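DUF1780 domain-containing protein (Pseudomonas aeruginosa, PDB 1Y0K) is of unknown function but belongs to a family of putative endonucleases in the PD-(D/E)XK nuclease clan. Local coordinates at residues A119-L122 / R123-H127; H127-S130 / E131-I134; P160-E163 / Y164-G168; V33-R36 / F37-L41. All blocks are in the same frame, centred on the assembly; numbering follows the deposited sequence.

Contact 1 of 4, residues A119-L122 / R123-H127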
# COMPACT_ATOMS: atom_id res chain seq x y z
N ALA A 119 7.27 1.71 -8.95
CA ALA A 119 8.51 2.44 -9.22
C ALA A 119 8.31 3.85 -9.79
O ALA A 119 8.94 4.80 -9.31
CB ALA A 119 9.44 1.61 -10.10
N PRO A 120 7.45 4.01 -10.82
CA PRO A 120 7.30 5.36 -11.39
C PRO A 120 6.97 6.43 -10.35
O PRO A 120 7.62 7.48 -10.30
CB PRO A 120 6.18 5.17 -12.41
CG PRO A 120 6.37 3.73 -12.85
CD PRO A 120 6.62 3.03 -11.55
N THR A 121 5.99 6.15 -9.49
CA THR A 121 5.57 7.12 -8.48
C THR A 121 6.65 7.29 -7.41
O THR A 121 6.95 8.42 -7.01
CB THR A 121 4.21 6.72 -7.87
OG1 THR A 121 3.22 6.82 -8.90
CG2 THR A 121 3.81 7.66 -6.75
N LEU A 122 7.23 6.19 -6.95
CA LEU A 122 8.29 6.28 -5.94
C LEU A 122 9.50 7.08 -6.42
O LEU A 122 10.07 7.85 -5.65
CB LEU A 122 8.69 4.91 -5.41
CG LEU A 122 7.64 4.28 -4.47
CD1 LEU A 122 8.07 2.89 -4.07
CD2 LEU A 122 7.42 5.13 -3.20
N ARG A 123 9.87 6.91 -7.70
CA ARG A 123 10.97 7.70 -8.30
C ARG A 123 10.66 9.20 -8.30
O ARG A 123 11.52 10.01 -7.96
CB ARG A 123 11.27 7.23 -9.72
CG ARG A 123 11.89 5.83 -9.77
CD ARG A 123 11.96 5.28 -11.18
NE ARG A 123 12.37 3.87 -11.18
CZ ARG A 123 11.98 2.97 -12.07
NH1 ARG A 123 11.15 3.30 -13.06
NH2 ARG A 123 12.39 1.72 -11.97
N LYS A 124 9.43 9.55 -8.67
CA LYS A 124 8.99 10.95 -8.71
C LYS A 124 9.00 11.56 -7.32
O LYS A 124 9.49 12.68 -7.12
CB LYS A 124 7.60 11.08 -9.32
CG LYS A 124 7.50 10.80 -10.82
CD LYS A 124 6.05 11.00 -11.30
CE LYS A 124 5.91 10.79 -12.81
NZ LYS A 124 6.42 11.95 -13.60
N LYS A 125 8.45 10.82 -6.35
CA LYS A 125 8.48 11.29 -4.95
C LYS A 125 9.89 11.47 -4.41
O LYS A 125 10.22 12.52 -3.84
CB LYS A 125 7.73 10.33 -4.03
CG LYS A 125 6.24 10.32 -4.16
CD LYS A 125 5.65 9.49 -3.01
CE LYS A 125 4.14 9.49 -3.01
NZ LYS A 125 3.56 10.84 -2.75
N ALA A 126 10.73 10.45 -4.58
CA ALA A 126 12.11 10.52 -4.13
C ALA A 126 12.79 11.78 -4.71
O ALA A 126 13.45 12.52 -3.98
CB ALA A 126 12.87 9.27 -4.52
N HIS A 127 12.59 12.02 -6.00
CA HIS A 127 13.14 13.23 -6.65
C HIS A 127 12.60 14.52 -6.05
O HIS A 127 13.38 15.39 -5.63
CB HIS A 127 12.87 13.23 -8.16
CG HIS A 127 13.31 14.50 -8.83
ND1 HIS A 127 14.63 14.85 -8.96
CD2 HIS A 127 12.60 15.52 -9.38
CE1 HIS A 127 14.72 16.02 -9.58
NE2 HIS A 127 13.50 16.45 -9.84
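Ala119 and Arg123 meet one turn apart in an i to i+4 contact along the first half of helix 119-132, which packs over strands 65-73 and 140-146 of the main sheet. Four successive backbone bonds of the alpha-helical pattern run through it. Arg123 N donates to Ala119 O at 2.8 Å and Lys125 N to Thr121 O at 2.9 Å, both nearly straight, while Lys124 N reaches Pro120 O at a longer 3.2 Å. The helix has one face turned to the protein and one to solvent. Leu122 is buried, its side chain touching Phe70, Leu141 and Tyr164, whereas Pro120 and Lys124 are exposed.

The side-chain part of the contact belongs mainly to Arg123. Its chain runs extended from CG to NE (chi2 170°, chi3 -172°) back along the preceding turn and lays one guanidinium face flat over the methyl of Ala119, with Ala119 CB 3.5 Å from Arg123 CZ and above the centre of the group. Thr121 and Lys125 lie side by side and point the same way. Its position anti to the backbone N turns Thr121 CG2 toward Lys125, and it comes within 4.2 Å of Lys125 CE, a light touch between aliphatic parts.

Both cationic ends are engaged beyond the helix, Arg123 NE in a salt bridge with Glu163 and Lys125 NZ in one with Glu68. The methyl of Ala119 covers one guanidinium face, while Glu163 OE2 meets Arg123 NE near the guanidinium plane, and charge pairing probably ties this helix to helix 162-166 and to strand 65-73.

Contact 2 of 4, residues H127-S130 / E131-I134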
# COMPACT_ATOMS: atom_id res chain seq x y z
N HIS A 127 12.59 12.02 -6.00
CA HIS A 127 13.14 13.23 -6.65
C HIS A 127 12.60 14.52 -6.05
O HIS A 127 13.38 15.39 -5.63
CB HIS A 127 12.87 13.23 -8.16
CG HIS A 127 13.31 14.50 -8.83
ND1 HIS A 127 14.63 14.85 -8.96
CD2 HIS A 127 12.60 15.52 -9.38
CE1 HIS A 127 14.72 16.02 -9.58
NE2 HIS A 127 13.50 16.45 -9.84
N ASN A 128 11.27 14.65 -6.02
CA ASN A 128 10.61 15.85 -5.50
C ASN A 128 11.05 16.15 -4.08
O ASN A 128 11.36 17.30 -3.75
CB ASN A 128 9.08 15.71 -5.57
CG ASN A 128 8.52 15.80 -7.00
OD1 ASN A 128 9.21 16.23 -7.93
ND2 ASN A 128 7.27 15.40 -7.16
N TYR A 129 11.10 15.12 -3.24
CA TYR A 129 11.51 15.29 -1.85
C TYR A 129 13.00 15.62 -1.69
O TYR A 129 13.37 16.41 -0.82
CB TYR A 129 11.09 14.06 -1.02
CG TYR A 129 9.58 13.88 -0.96
CD1 TYR A 129 8.73 14.92 -1.33
CD2 TYR A 129 9.01 12.69 -0.52
CE1 TYR A 129 7.36 14.79 -1.29
CE2 TYR A 129 7.61 12.54 -0.47
CZ TYR A 129 6.80 13.61 -0.85
OH TYR A 129 5.43 13.53 -0.81
N SER A 130 13.85 15.02 -2.53
CA SER A 130 15.28 15.35 -2.55
C SER A 130 15.50 16.82 -2.90
O SER A 130 16.31 17.51 -2.27
CB SER A 130 16.05 14.45 -3.52
OG SER A 130 16.19 13.15 -2.97
N GLU A 131 14.75 17.30 -3.90
CA GLU A 131 14.84 18.69 -4.33
C GLU A 131 14.40 19.68 -3.26
O GLU A 131 14.92 20.81 -3.20
CB GLU A 131 14.04 18.92 -5.61
CG GLU A 131 14.71 18.35 -6.86
CD GLU A 131 16.10 18.96 -7.11
OE1 GLU A 131 16.23 20.21 -7.13
OE2 GLU A 131 17.07 18.19 -7.27
N ARG A 132 13.48 19.26 -2.39
CA ARG A 132 12.97 20.12 -1.32
C ARG A 132 13.73 19.97 0.00
O ARG A 132 13.50 20.72 0.95
CB ARG A 132 11.48 19.86 -1.10
CG ARG A 132 10.57 20.37 -2.22
CD ARG A 132 9.20 19.72 -2.17
NE ARG A 132 8.50 20.00 -0.93
CZ ARG A 132 7.36 19.42 -0.55
NH1 ARG A 132 6.79 18.50 -1.32
NH2 ARG A 132 6.81 19.74 0.61
N GLY A 133 14.65 19.00 0.07
CA GLY A 133 15.41 18.76 1.29
C GLY A 133 14.58 18.07 2.36
O GLY A 133 14.80 18.25 3.56
N ILE A 134 13.60 17.27 1.92
CA ILE A 134 12.77 16.48 2.83
C ILE A 134 13.51 15.22 3.28
O ILE A 134 14.22 14.60 2.48
CB ILE A 134 11.40 16.13 2.17
CG1 ILE A 134 10.48 17.35 2.22
CG2 ILE A 134 10.72 14.92 2.86
CD1 ILE A 134 9.51 17.45 1.11
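Tyr129 and Ile134 pack together across a Schellman motif that closes the C-terminal end of helix 119-132. Gly133 leaves the helix with positive phi, which turns the chain so that Ile134 N donates back to Tyr129 O at 2.9 Å; Gly133 N reaches Ser130 O at 3.2 Å from above the carbonyl plane.

The tight side is built on an apolar pair, with the Arg132 guanidinium beside it. Ile134 comes across the Tyr129 side chain, its CB 3.8 Å from Tyr129 CB and its CD1 3.6 Å from the ring atom CD1. That Ile134 methyl sits over the centre of one face of the Arg132 guanidinium. Arg132, bent at chi3 (61°), brings NH1 to the edge of the Tyr129 ring, the planes 79° apart, while its NH2 is hydrogen-bonded to Gln56 O. Pro57 touches both Tyr129 and Ile134.

The solvent side is looser. Ser130 OG bonds back to Ala126 O, and the exposed pair His127 and Glu131 meets mainly through carbon. The charged end of Glu131 makes no bond to the imidazole; instead CG, which chi1 (-75°) sets beside the backbone N, lies over one ring face, a CH-pi contact with Glu131 CG 3.9 Å from the His127 ring centroid.

Contact 3 of 4, residues P160-E163 / Y164-G168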
# COMPACT_ATOMS: atom_id res chain seq x y z
N PRO A 160 13.92 -8.80 -2.94
CA PRO A 160 14.34 -7.64 -2.14
C PRO A 160 14.01 -6.33 -2.86
O PRO A 160 14.28 -6.22 -4.06
CB PRO A 160 15.86 -7.82 -2.04
CG PRO A 160 16.07 -9.29 -2.13
CD PRO A 160 15.00 -9.79 -3.08
N PRO A 161 13.41 -5.37 -2.15
CA PRO A 161 13.04 -4.08 -2.73
C PRO A 161 14.22 -3.09 -2.76
O PRO A 161 14.15 -2.01 -2.16
CB PRO A 161 11.94 -3.58 -1.79
CG PRO A 161 12.31 -4.13 -0.47
CD PRO A 161 12.99 -5.47 -0.74
N THR A 162 15.27 -3.46 -3.49
CA THR A 162 16.54 -2.72 -3.43
C THR A 162 16.45 -1.27 -3.92
O THR A 162 17.03 -0.37 -3.31
CB THR A 162 17.66 -3.45 -4.20
OG1 THR A 162 17.30 -3.58 -5.57
CG2 THR A 162 17.89 -4.86 -3.61
N GLU A 163 15.72 -1.03 -5.01
CA GLU A 163 15.61 0.32 -5.53
C GLU A 163 14.91 1.21 -4.51
O GLU A 163 15.28 2.36 -4.32
CB GLU A 163 14.87 0.37 -6.87
CG GLU A 163 14.93 1.76 -7.51
CD GLU A 163 14.10 1.92 -8.77
OE1 GLU A 163 13.73 0.92 -9.42
OE2 GLU A 163 13.82 3.08 -9.12
N TYR A 164 13.91 0.65 -3.83
CA TYR A 164 13.11 1.45 -2.92
C TYR A 164 13.85 1.67 -1.60
O TYR A 164 13.76 2.75 -1.01
CB TYR A 164 11.73 0.81 -2.70
CG TYR A 164 11.00 0.47 -4.00
CD1 TYR A 164 11.16 1.25 -5.16
CD2 TYR A 164 10.17 -0.63 -4.07
CE1 TYR A 164 10.50 0.93 -6.35
CE2 TYR A 164 9.49 -0.96 -5.25
CZ TYR A 164 9.67 -0.19 -6.38
OH TYR A 164 9.01 -0.54 -7.53
N LEU A 165 14.58 0.66 -1.16
CA LEU A 165 15.51 0.81 -0.02
C LEU A 165 16.49 1.96 -0.28
O LEU A 165 16.69 2.82 0.57
CB LEU A 165 16.27 -0.48 0.24
CG LEU A 165 15.54 -1.61 0.98
CD1 LEU A 165 16.26 -2.93 0.78
CD2 LEU A 165 15.43 -1.27 2.47
N ARG A 166 17.08 1.97 -1.48
CA ARG A 166 18.04 3.02 -1.85
C ARG A 166 17.45 4.44 -1.89
O ARG A 166 18.19 5.42 -1.76
CB ARG A 166 18.75 2.67 -3.17
CG ARG A 166 19.78 1.54 -3.02
CD ARG A 166 20.81 1.52 -4.14
NE ARG A 166 20.23 1.07 -5.41
CZ ARG A 166 20.17 -0.19 -5.81
NH1 ARG A 166 20.67 -1.17 -5.06
NH2 ARG A 166 19.61 -0.49 -6.98
N GLN A 167 16.14 4.56 -2.05
CA GLN A 167 15.47 5.88 -2.06
C GLN A 167 15.39 6.54 -0.68
O GLN A 167 15.11 7.75 -0.57
CB GLN A 167 14.08 5.78 -2.71
CG GLN A 167 14.12 5.52 -4.23
CD GLN A 167 12.77 5.09 -4.80
OE1 GLN A 167 11.85 4.71 -4.07
NE2 GLN A 167 12.66 5.15 -6.14
N GLY A 168 15.62 5.74 0.36
CA GLY A 168 15.80 6.25 1.73
C GLY A 168 14.59 6.30 2.64
O GLY A 168 14.69 6.78 3.77
O HOH W 1 15.13 5.05 -8.12
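Pro161 O accepts two backbone N-H hydrogen bonds from the first turn of helix 162-166, a nearly straight one from Leu165 N at 2.9 Å and a weak one from Tyr164 N at 3.1 Å. Pro161 is the N-cap residue and the centre of an inverse gamma turn that leads the chain into this short helix; Gly168, with positive phi, is the first residue beyond the helix to depart from helical backbone angles.

The Pro161 ring makes light apolar contacts at this end, its CB 4.1 Å from Tyr164 CD2 and its CG 4.3 Å from Leu165 CD1. Phe184 of strand 179-185 touches all three residues and covers this face. Tyr164 is buried against helix 119-132, where it meets Ala119 and Leu122, and its hydroxyl is hydrogen-bonded to Gln115 O.

Thr162 and Arg166 lie side by side on the exposed face. A bend at chi3 (-71°) folds the Arg166 chain back, so that one guanidinium face looks down on Thr162 O, while NH1 approaches Thr162 CB at 3.9 Å.

Glu163 sends its chain out with CG anti to the backbone N (chi1 -172°) and crosses Gln167, the carboxylate and amide planes 74° apart. Gln167 OE1 is bonded to Trp169 NE1. A water joins the two side chains, donating to Glu163 OE2, which also has Arg123 as a partner, at 2.6 Å and accepting from Gln167 NE2 at 3.2 Å.

Contact 4 of 4, residues V33-R36 / F37-L41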
# COMPACT_ATOMS: atom_id res chain seq x y z
N VAL A 33 -7.27 4.23 3.35
CA VAL A 33 -6.19 3.29 3.00
C VAL A 33 -5.45 2.82 4.26
O VAL A 33 -5.20 1.63 4.45
CB VAL A 33 -5.19 3.90 1.99
CG1 VAL A 33 -3.97 3.00 1.83
CG2 VAL A 33 -5.87 4.11 0.63
N CYS A 34 -5.10 3.78 5.12
CA CYS A 34 -4.43 3.46 6.38
C CYS A 34 -5.28 2.51 7.22
O CYS A 34 -4.77 1.54 7.77
CB CYS A 34 -4.10 4.73 7.15
SG CYS A 34 -2.87 5.77 6.30
N GLN A 35 -6.58 2.78 7.33
CA GLN A 35 -7.45 1.89 8.11
C GLN A 35 -7.47 0.47 7.55
O GLN A 35 -7.37 -0.49 8.30
CB GLN A 35 -8.87 2.43 8.20
CG GLN A 35 -9.02 3.58 9.17
CD GLN A 35 -10.47 3.95 9.36
OE1 GLN A 35 -11.31 3.11 9.69
NE2 GLN A 35 -10.79 5.21 9.15
N ARG A 36 -7.60 0.35 6.22
CA ARG A 36 -7.62 -0.98 5.57
C ARG A 36 -6.32 -1.74 5.85
O ARG A 36 -6.33 -2.95 6.10
CB ARG A 36 -7.84 -0.85 4.06
CG ARG A 36 -9.20 -0.21 3.62
CD ARG A 36 -10.48 -0.94 4.15
NE ARG A 36 -10.80 -0.73 5.57
CZ ARG A 36 -11.24 0.41 6.12
NH1 ARG A 36 -11.51 0.46 7.42
NH2 ARG A 36 -11.39 1.51 5.39
N PHE A 37 -5.20 -1.02 5.80
CA PHE A 37 -3.88 -1.61 6.06
C PHE A 37 -3.76 -2.08 7.51
O PHE A 37 -3.33 -3.21 7.77
CB PHE A 37 -2.81 -0.55 5.73
CG PHE A 37 -1.40 -0.97 6.02
CD1 PHE A 37 -0.83 -2.07 5.38
CD2 PHE A 37 -0.61 -0.21 6.88
CE1 PHE A 37 0.49 -2.43 5.62
CE2 PHE A 37 0.71 -0.57 7.14
CZ PHE A 37 1.27 -1.69 6.50
N LEU A 38 -4.17 -1.24 8.46
CA LEU A 38 -4.11 -1.61 9.87
C LEU A 38 -5.02 -2.81 10.16
O LEU A 38 -4.65 -3.71 10.93
CB LEU A 38 -4.46 -0.41 10.77
CG LEU A 38 -3.48 0.77 10.72
CD1 LEU A 38 -4.05 1.95 11.50
CD2 LEU A 38 -2.09 0.39 11.21
N GLU A 39 -6.20 -2.82 9.54
CA GLU A 39 -7.12 -3.96 9.64
C GLU A 39 -6.49 -5.25 9.09
O GLU A 39 -6.64 -6.30 9.70
CB GLU A 39 -8.45 -3.66 8.97
CG GLU A 39 -9.24 -2.63 9.74
CD GLU A 39 -10.45 -2.15 8.99
OE1 GLU A 39 -10.68 -2.62 7.86
OE2 GLU A 39 -11.17 -1.28 9.53
N ALA A 40 -5.78 -5.14 7.98
CA ALA A 40 -5.05 -6.28 7.41
C ALA A 40 -4.03 -6.85 8.38
O ALA A 40 -3.84 -8.07 8.44
CB ALA A 40 -4.36 -5.88 6.12
N LEU A 41 -3.38 -5.98 9.15
CA LEU A 41 -2.34 -6.39 10.07
C LEU A 41 -2.85 -6.66 11.47
O LEU A 41 -2.06 -6.97 12.36
CB LEU A 41 -1.23 -5.34 10.14
CG LEU A 41 -0.54 -4.97 8.83
CD1 LEU A 41 0.67 -4.09 9.12
CD2 LEU A 41 -0.12 -6.21 8.09
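Helix 26-40, which packs on the main beta-sheet, carries an i to i+3 salt bridge in its last turns, between Arg36 and Glu39. The arginine grips the carboxylate side-on with two nitrogens, one to each oxygen: Arg36 NE donates to Glu39 OE1 at 3.0 Å and Arg36 NH1 to Glu39 OE2 at 2.8 Å. Both oxygens lie close to the guanidinium plane, but they are met from above the carboxylate plane, the two flat groups being inclined by 51°. Bends at chi2 (-57°) and chi3 (75°) curl the Arg36 chain round to bring NE and NH1 alongside the extended Glu39.

Two further groups help to fix the pair: Tyr45 OH is hydrogen-bonded to Glu39 OE2, and Trp32 makes a cation-pi contact with Arg36. Spreading the carboxylate's charge over three donors probably stabilises its ionised form.

Beneath the bridge the backbone continues in regular alpha-helical bonds, with Glu39 N on Gln35 O and Leu38 N on Cys34 O, each at 2.9 Å. The face turned to the sheet is apolar. Val33 and Cys34 touch strands 65-73 and 140-146, and Phe37 reaches Leu142, Ser173 and Val175. Leu41 CG lies over one face of the Phe37 ring. The result is an amphipathic helix, apolar toward the sheet and salt-bridged on its outer side, as is common in alpha/beta folds.

Overall arrangement
Contacts 1 and 2 are successive parts of helix 119-132 and share His127, the first partly buried along the helix and the second a surface contact at its Schellman end. Contact 3, also near the surface, belongs to helix 162-166 and touches contact 1 through the Arg123-Glu163 salt bridge and the packing of Tyr164 and Gln167. Contact 4 is the buried one: it lies on helix 26-40, on the opposite side of the chain's centre from contacts 1 and 3, with centres about 23 Å from each. Its ion pair closes within one helix, whereas the charges of contact 1 reach out to other elements; contact 3 adds a water bridge, and contact 2 relies more on apolar and CH-pi packing.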